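Local coordinates for endonuclease 8-like 3 (Homo sapiens, PDB 7JL5), which belongs to the Nei-like protein family and carries here a tandem pair of GRF zinc fingers, each built round one zinc ion, at residues K61-T67 / N78-L84; R15-V21 / Q32-L38. All blocks are in the same frame, centred on the assembly; numbering follows the deposited sequence.

Overall arrangement
From the N terminus the chain first builds the finger of interaction 2. Residues 15-21 run out, a connection of ten residues turns back, and 32-38 closes the hairpin. Strand 47-49 then completes that sheet. The chain passes on to the second finger. There interaction 1 closes a hairpin of the same plan, 61-67 with 78-84, and strand 93-95 follows. The two contacts are in series and neither encloses the other. Their centres lie about 17 Å apart, on opposite sides of the chain's centre. They meet at Q32, whose NE2 probably donates a hydrogen bond to M65 O, 2.9 Å away, and also lies beside T64 CG2, joining the two fingers.

Interaction 1 of 2, residues K61-T67 / N78-L84; sequences KRSTMKT and NFFVCPL. With ZN (zinc ion), chain D.
T64 O receives two groups from the facing strand. V81 N is the hydrogen-bond donor, 2.9 Å from T64 O. F80 CA adds a C-H contact to the same oxygen. F79 O is gripped in the same way, by the N-H of K66 and by the CA-H of M65. Bonds from T64 N to V81 O and from F79 N to K66 O complete the antiparallel ladder.

K66 lays its CB over one face of the F79 ring, 3.8 Å from the ring centroid, in a CH-pi contact. F79 CG sits between its backbone N and carbonyl carbon (chi1 51°), which carries the ring across to K66. Further out, K66 CE comes 3.6 Å from V81 CG2. M65 and F80 share the other face of the sheet. The M65 chain turns at chi3 (-98°) and brings CE to 3.8 Å from F80 CZ. M65 CG lies near N78 CB. S63 OG rests 3.5 Å from F80 CB, but its hydrogen bond goes to P55 O.

Beyond the strands, P83 CB lies beside T64 OG1, and P83 CG faces R62 O. C82 turns away from 61-67, and its SG binds the zinc ion at 2.3 Å together with C57, H59 and C90. This is the hairpin of a zinc-ribbon finger. Strand 78-81 is the middle one of three, between 64-67 and 93-95. F93 of strand 93-95 brings its ring to that of F79. F54, from the chain between the fingers, brings its ring to that of F80.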
loop_
_atom_site.group_PDB
_atom_site.type_symbol
_atom_site.label_atom_id
_atom_site.label_comp_id
_atom_site.label_asym_id
_atom_site.label_seq_id
_atom_site.Cartn_x
_atom_site.Cartn_y
_atom_site.Cartn_z
ATOM N N LYS A 61 -13.313 4.309 -5.845
ATOM C CA LYS A 61 -11.882 4.565 -5.857
ATOM C C LYS A 61 -11.120 3.359 -5.317
ATOM O O LYS A 61 -11.653 2.555 -4.550
ATOM C CB LYS A 61 -11.556 5.807 -5.022
ATOM C CG LYS A 61 -12.152 7.085 -5.590
ATOM C CD LYS A 61 -12.008 8.266 -4.642
ATOM C CE LYS A 61 -12.289 9.574 -5.372
ATOM N NZ LYS A 61 -12.631 10.694 -4.452
ATOM N N ARG A 62 -9.861 3.241 -5.736
ATOM C CA ARG A 62 -9.014 2.160 -5.251
ATOM C C ARG A 62 -8.817 2.289 -3.747
ATOM O O ARG A 62 -8.471 3.361 -3.244
ATOM C CB ARG A 62 -7.663 2.182 -5.961
ATOM C CG ARG A 62 -7.694 1.672 -7.388
ATOM C CD ARG A 62 -7.766 0.153 -7.451
ATOM N NE ARG A 62 -7.675 -0.315 -8.832
ATOM C CZ ARG A 62 -8.013 -1.535 -9.240
ATOM N NH1 ARG A 62 -8.476 -2.429 -8.377
ATOM N NH2 ARG A 62 -7.897 -1.856 -10.521
ATOM N N SER A 63 -9.035 1.193 -3.030
ATOM C CA SER A 63 -8.866 1.212 -1.587
ATOM C C SER A 63 -7.384 1.250 -1.222
ATOM O O SER A 63 -6.502 0.993 -2.047
ATOM C CB SER A 63 -9.537 -0.007 -0.957
ATOM O OG SER A 63 -9.130 -1.200 -1.602
ATOM N N THR A 64 -7.121 1.594 0.038
ATOM C CA THR A 64 -5.779 1.618 0.600
ATOM C C THR A 64 -5.619 0.467 1.583
ATOM O O THR A 64 -6.568 0.108 2.292
ATOM C CB THR A 64 -5.497 2.950 1.303
ATOM O OG1 THR A 64 -5.309 3.979 0.323
ATOM C CG2 THR A 64 -4.253 2.853 2.175
ATOM N N MET A 65 -4.418 -0.102 1.625
ATOM C CA MET A 65 -4.121 -1.262 2.454
ATOM C C MET A 65 -3.519 -0.815 3.779
ATOM O O MET A 65 -2.620 0.033 3.809
ATOM C CB MET A 65 -3.158 -2.212 1.736
ATOM C CG MET A 65 -2.922 -3.525 2.473
ATOM S SD MET A 65 -1.529 -4.480 1.833
ATOM C CE MET A 65 -2.365 -5.647 0.762
ATOM N N LYS A 66 -4.020 -1.399 4.868
ATOM C CA LYS A 66 -3.512 -1.160 6.208
ATOM C C LYS A 66 -3.150 -2.493 6.850
ATOM O O LYS A 66 -3.591 -3.559 6.406
ATOM C CB LYS A 66 -4.542 -0.448 7.097
ATOM C CG LYS A 66 -5.247 0.731 6.457
ATOM C CD LYS A 66 -4.333 1.931 6.332
ATOM C CE LYS A 66 -5.138 3.185 6.040
ATOM N NZ LYS A 66 -4.264 4.363 5.812
ATOM N N THR A 67 -2.361 -2.420 7.917
ATOM C CA THR A 67 -1.994 -3.583 8.709
ATOM C C THR A 67 -2.403 -3.370 10.161
ATOM O O THR A 67 -2.552 -2.237 10.629
ATOM C CB THR A 67 -0.487 -3.867 8.626
ATOM O OG1 THR A 67 0.248 -2.714 9.052
ATOM C CG2 THR A 67 -0.089 -4.217 7.202
ATOM N N ASN A 78 -3.679 -7.860 6.914
ATOM C CA ASN A 78 -3.898 -6.682 6.090
ATOM C C ASN A 78 -5.383 -6.531 5.783
ATOM O O ASN A 78 -6.115 -7.517 5.671
ATOM C CB ASN A 78 -3.104 -6.769 4.782
ATOM C CG ASN A 78 -1.609 -6.885 5.013
ATOM O OD1 ASN A 78 -0.895 -5.884 5.044
ATOM N ND2 ASN A 78 -1.129 -8.112 5.172
ATOM N N PHE A 79 -5.822 -5.281 5.658
ATOM C CA PHE A 79 -7.197 -4.989 5.276
ATOM C C PHE A 79 -7.216 -3.773 4.360
ATOM O O PHE A 79 -6.196 -3.119 4.142
ATOM C CB PHE A 79 -8.104 -4.783 6.502
ATOM C CG PHE A 79 -7.572 -3.804 7.514
ATOM C CD1 PHE A 79 -6.643 -4.201 8.464
ATOM C CD2 PHE A 79 -8.030 -2.497 7.543
ATOM C CE1 PHE A 79 -6.166 -3.308 9.406
ATOM C CE2 PHE A 79 -7.560 -1.601 8.487
ATOM C CZ PHE A 79 -6.625 -2.007 9.419
ATOM N N PHE A 80 -8.391 -3.486 3.806
ATOM C CA PHE A 80 -8.565 -2.412 2.837
ATOM C C PHE A 80 -9.613 -1.426 3.331
ATOM O O PHE A 80 -10.631 -1.823 3.907
ATOM C CB PHE A 80 -8.966 -2.969 1.466
ATOM C CG PHE A 80 -7.930 -3.864 0.849
ATOM C CD1 PHE A 80 -6.804 -3.328 0.249
ATOM C CD2 PHE A 80 -8.081 -5.241 0.870
ATOM C CE1 PHE A 80 -5.849 -4.148 -0.318
ATOM C CE2 PHE A 80 -7.129 -6.066 0.304
ATOM C CZ PHE A 80 -6.011 -5.518 -0.290
ATOM N N VAL A 81 -9.360 -0.136 3.101
ATOM C CA VAL A 81 -10.244 0.932 3.550
ATOM C C VAL A 81 -10.319 2.015 2.480
ATOM O O VAL A 81 -9.565 2.016 1.507
ATOM C CB VAL A 81 -9.782 1.547 4.890
ATOM C CG1 VAL A 81 -9.839 0.515 6.000
ATOM C CG2 VAL A 81 -8.376 2.113 4.753
ATOM N N CYS A 82 -11.247 2.945 2.680
ATOM C CA CYS A 82 -11.363 4.100 1.801
ATOM C C CYS A 82 -10.206 5.094 1.930
ATOM O O CYS A 82 -9.808 5.437 3.045
ATOM C CB CYS A 82 -12.612 4.901 2.158
ATOM S SG CYS A 82 -12.972 6.293 1.078
ATOM N N PRO A 83 -9.580 5.480 0.800
ATOM C CA PRO A 83 -8.375 6.317 0.898
ATOM C C PRO A 83 -8.512 7.829 0.982
ATOM O O PRO A 83 -7.649 8.543 0.460
ATOM C CB PRO A 83 -7.694 5.926 -0.421
ATOM C CG PRO A 83 -8.868 5.911 -1.383
ATOM C CD PRO A 83 -10.034 5.325 -0.576
ATOM N N LEU A 84 -9.554 8.346 1.632
ATOM C CA LEU A 84 -9.889 9.756 1.491
ATOM C C LEU A 84 -9.696 10.597 2.746
ATOM O O LEU A 84 -9.784 11.827 2.658
ATOM C CB LEU A 84 -11.346 9.909 1.025
ATOM C CG LEU A 84 -11.622 9.692 -0.461
ATOM C CD1 LEU A 84 -13.045 10.121 -0.790
ATOM C CD2 LEU A 84 -10.627 10.445 -1.325
HETATM ZN ZN ZN D . -14.572 5.473 -0.334
#

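Interaction 2 of 2, residues R15-V21 / Q32-L38; sequences RLCILRV and QFYACPL. With ZN (zinc ion), chain C.
R20 overlaps the ring of F33 with the start of its side chain. R20 CB stands over the ring face, 3.9 Å from the centroid, in a CH-pi contact. The chain bends at chi2 and chi3 and turns the guanidinium so that F33 CZ lies over one of its faces, toward the rim. The two planes are 55° apart, so this is no parallel stack. The edge of the guanidinium reaches A35, with R20 NE 4.1 Å from A35 CB.

On the other face of the sheet, L19 divides its two methyls. L19 CD1 meets Y34 CE1 at 3.6 Å, while CD2 lies by the Q32 amide. Q32 NE2 is hydrogen-bonded to the backbone O of M65, in the second finger. L19 CG is anti to the backbone N (chi1 -172°), which points the branch across to both residues. C17 CB packs 3.7 Å from Y34 CB.

C36 turns away from 15-21 and binds the zinc ion through SG at 2.4 Å. C10, H13 and C44 complete the site. This is the first zinc-ribbon hairpin of the pair. Next to C36, I18 CG2 lies 3.9 Å from P37 CB. R15 crosses L38 at about a right angle, with CD and NH1 against L38 CD2, and P37 CG lies at the edge of the R15 guanidinium.

Four backbone bonds tie the strands, a reciprocal pair between I18 and A35 and another between R20 and F33. On its other side strand 32-35 meets strand 47-49, where F47 stacks on F33 and E48 pairs through its backbone with Y34. The loops at P8 and A50 touch the side chains of Y34 and L19.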
loop_
_atom_site.group_PDB
_atom_site.type_symbol
_atom_site.label_atom_id
_atom_site.label_comp_id
_atom_site.label_asym_id
_atom_site.label_seq_id
_atom_site.Cartn_x
_atom_site.Cartn_y
_atom_site.Cartn_z
ATOM N N ARG A 15 14.532 -10.114 -3.679
ATOM C CA ARG A 15 14.208 -9.797 -2.295
ATOM C C ARG A 15 12.824 -9.173 -2.192
ATOM O O ARG A 15 12.406 -8.409 -3.069
ATOM C CB ARG A 15 15.267 -8.859 -1.701
ATOM C CG ARG A 15 16.664 -9.467 -1.686
ATOM C CD ARG A 15 17.637 -8.648 -0.854
ATOM N NE ARG A 15 17.872 -9.238 0.462
ATOM C CZ ARG A 15 17.218 -8.902 1.572
ATOM N NH1 ARG A 15 16.274 -7.970 1.546
ATOM N NH2 ARG A 15 17.514 -9.503 2.717
ATOM N N LEU A 16 12.121 -9.502 -1.108
ATOM C CA LEU A 16 10.738 -9.077 -0.935
ATOM C C LEU A 16 10.644 -7.563 -0.790
ATOM O O LEU A 16 11.316 -6.963 0.054
ATOM C CB LEU A 16 10.125 -9.756 0.287
ATOM C CG LEU A 16 9.416 -11.089 0.050
ATOM C CD1 LEU A 16 8.992 -11.696 1.377
ATOM C CD2 LEU A 16 8.213 -10.914 -0.861
ATOM N N CYS A 17 9.781 -6.954 -1.597
ATOM C CA CYS A 17 9.668 -5.506 -1.631
ATOM C C CYS A 17 9.004 -4.968 -0.370
ATOM O O CYS A 17 8.230 -5.657 0.299
ATOM C CB CYS A 17 8.857 -5.066 -2.850
ATOM S SG CYS A 17 9.593 -5.496 -4.435
ATOM N N ILE A 18 9.317 -3.712 -0.053
ATOM C CA ILE A 18 8.605 -2.986 0.985
ATOM C C ILE A 18 7.482 -2.188 0.333
ATOM O O ILE A 18 7.516 -1.880 -0.864
ATOM C CB ILE A 18 9.534 -2.058 1.796
ATOM C CG1 ILE A 18 10.269 -1.094 0.862
ATOM C CG2 ILE A 18 10.508 -2.877 2.625
ATOM C CD1 ILE A 18 10.977 0.033 1.582
ATOM N N LEU A 19 6.482 -1.838 1.136
ATOM C CA LEU A 19 5.345 -1.040 0.688
ATOM C C LEU A 19 5.565 0.397 1.140
ATOM O O LEU A 19 5.425 0.708 2.328
ATOM C CB LEU A 19 4.039 -1.594 1.249
ATOM C CG LEU A 19 2.755 -0.969 0.700
ATOM C CD1 LEU A 19 2.469 -1.501 -0.698
ATOM C CD2 LEU A 19 1.575 -1.218 1.633
ATOM N N ARG A 20 5.914 1.272 0.204
ATOM C CA ARG A 20 6.110 2.682 0.496
ATOM C C ARG A 20 4.902 3.488 0.036
ATOM O O ARG A 20 4.091 3.034 -0.773
ATOM C CB ARG A 20 7.383 3.207 -0.176
ATOM C CG ARG A 20 8.662 2.821 0.550
ATOM C CD ARG A 20 9.703 3.925 0.452
ATOM N NE ARG A 20 10.581 3.769 -0.703
ATOM C CZ ARG A 20 11.341 4.742 -1.197
ATOM N NH1 ARG A 20 11.321 5.947 -0.644
ATOM N NH2 ARG A 20 12.116 4.513 -2.249
ATOM N N VAL A 21 4.788 4.699 0.575
ATOM C CA VAL A 21 3.706 5.618 0.253
ATOM C C VAL A 21 4.311 6.865 -0.368
ATOM O O VAL A 21 5.268 7.433 0.176
ATOM C CB VAL A 21 2.876 5.978 1.499
ATOM C CG1 VAL A 21 2.056 7.234 1.248
ATOM C CG2 VAL A 21 1.971 4.819 1.885
ATOM N N GLN A 32 0.190 3.748 -2.669
ATOM C CA GLN A 32 1.195 2.809 -2.196
ATOM C C GLN A 32 1.857 2.097 -3.367
ATOM O O GLN A 32 1.235 1.847 -4.404
ATOM C CB GLN A 32 0.558 1.785 -1.254
ATOM C CG GLN A 32 -0.375 2.399 -0.222
ATOM C CD GLN A 32 -1.186 1.358 0.526
ATOM O OE1 GLN A 32 -1.985 0.632 -0.066
ATOM N NE2 GLN A 32 -0.982 1.279 1.834
ATOM N N PHE A 33 3.134 1.767 -3.190
ATOM C CA PHE A 33 3.899 1.105 -4.235
ATOM C C PHE A 33 4.965 0.215 -3.614
ATOM O O PHE A 33 5.556 0.561 -2.587
ATOM C CB PHE A 33 4.551 2.125 -5.178
ATOM C CG PHE A 33 5.561 3.012 -4.505
ATOM C CD1 PHE A 33 5.162 4.164 -3.850
ATOM C CD2 PHE A 33 6.908 2.691 -4.527
ATOM C CE1 PHE A 33 6.087 4.980 -3.230
ATOM C CE2 PHE A 33 7.839 3.504 -3.907
ATOM C CZ PHE A 33 7.428 4.649 -3.257
ATOM N N TYR A 34 5.199 -0.931 -4.245
ATOM C CA TYR A 34 6.282 -1.816 -3.851
ATOM C C TYR A 34 7.607 -1.299 -4.391
ATOM O O TYR A 34 7.713 -0.907 -5.562
ATOM C CB TYR A 34 6.035 -3.232 -4.364
ATOM C CG TYR A 34 4.816 -3.887 -3.768
ATOM C CD1 TYR A 34 4.715 -4.087 -2.399
ATOM C CD2 TYR A 34 3.770 -4.314 -4.573
ATOM C CE1 TYR A 34 3.604 -4.688 -1.846
ATOM C CE2 TYR A 34 2.654 -4.918 -4.030
ATOM C CZ TYR A 34 2.576 -5.102 -2.665
ATOM O OH TYR A 34 1.466 -5.703 -2.115
ATOM N N ALA A 35 8.619 -1.319 -3.523
ATOM C CA ALA A 35 9.947 -0.822 -3.841
ATOM C C ALA A 35 10.990 -1.739 -3.219
ATOM O O ALA A 35 10.683 -2.595 -2.383
ATOM C CB ALA A 35 10.141 0.617 -3.345
ATOM N N CYS A 36 12.238 -1.537 -3.632
ATOM C CA CYS A 36 13.333 -2.368 -3.157
ATOM C C CYS A 36 13.443 -2.280 -1.635
ATOM O O CYS A 36 13.265 -1.200 -1.059
ATOM C CB CYS A 36 14.646 -1.930 -3.810
ATOM S SG CYS A 36 16.054 -3.017 -3.515
ATOM N N PRO A 37 13.734 -3.392 -0.954
ATOM C CA PRO A 37 13.782 -3.381 0.514
ATOM C C PRO A 37 15.129 -3.035 1.131
ATOM O O PRO A 37 15.198 -2.895 2.359
ATOM C CB PRO A 37 13.400 -4.830 0.863
ATOM C CG PRO A 37 13.997 -5.624 -0.264
ATOM C CD PRO A 37 13.847 -4.758 -1.503
ATOM N N LEU A 38 16.184 -2.898 0.339
ATOM C CA LEU A 38 17.519 -2.678 0.875
ATOM C C LEU A 38 17.684 -1.230 1.319
ATOM O O LEU A 38 16.833 -0.379 1.054
ATOM C CB LEU A 38 18.559 -3.047 -0.178
ATOM C CG LEU A 38 18.430 -4.451 -0.773
ATOM C CD1 LEU A 38 19.612 -4.765 -1.679
ATOM C CD2 LEU A 38 18.301 -5.493 0.328
HETATM ZN ZN ZN C . 16.305 -4.596 -5.326
#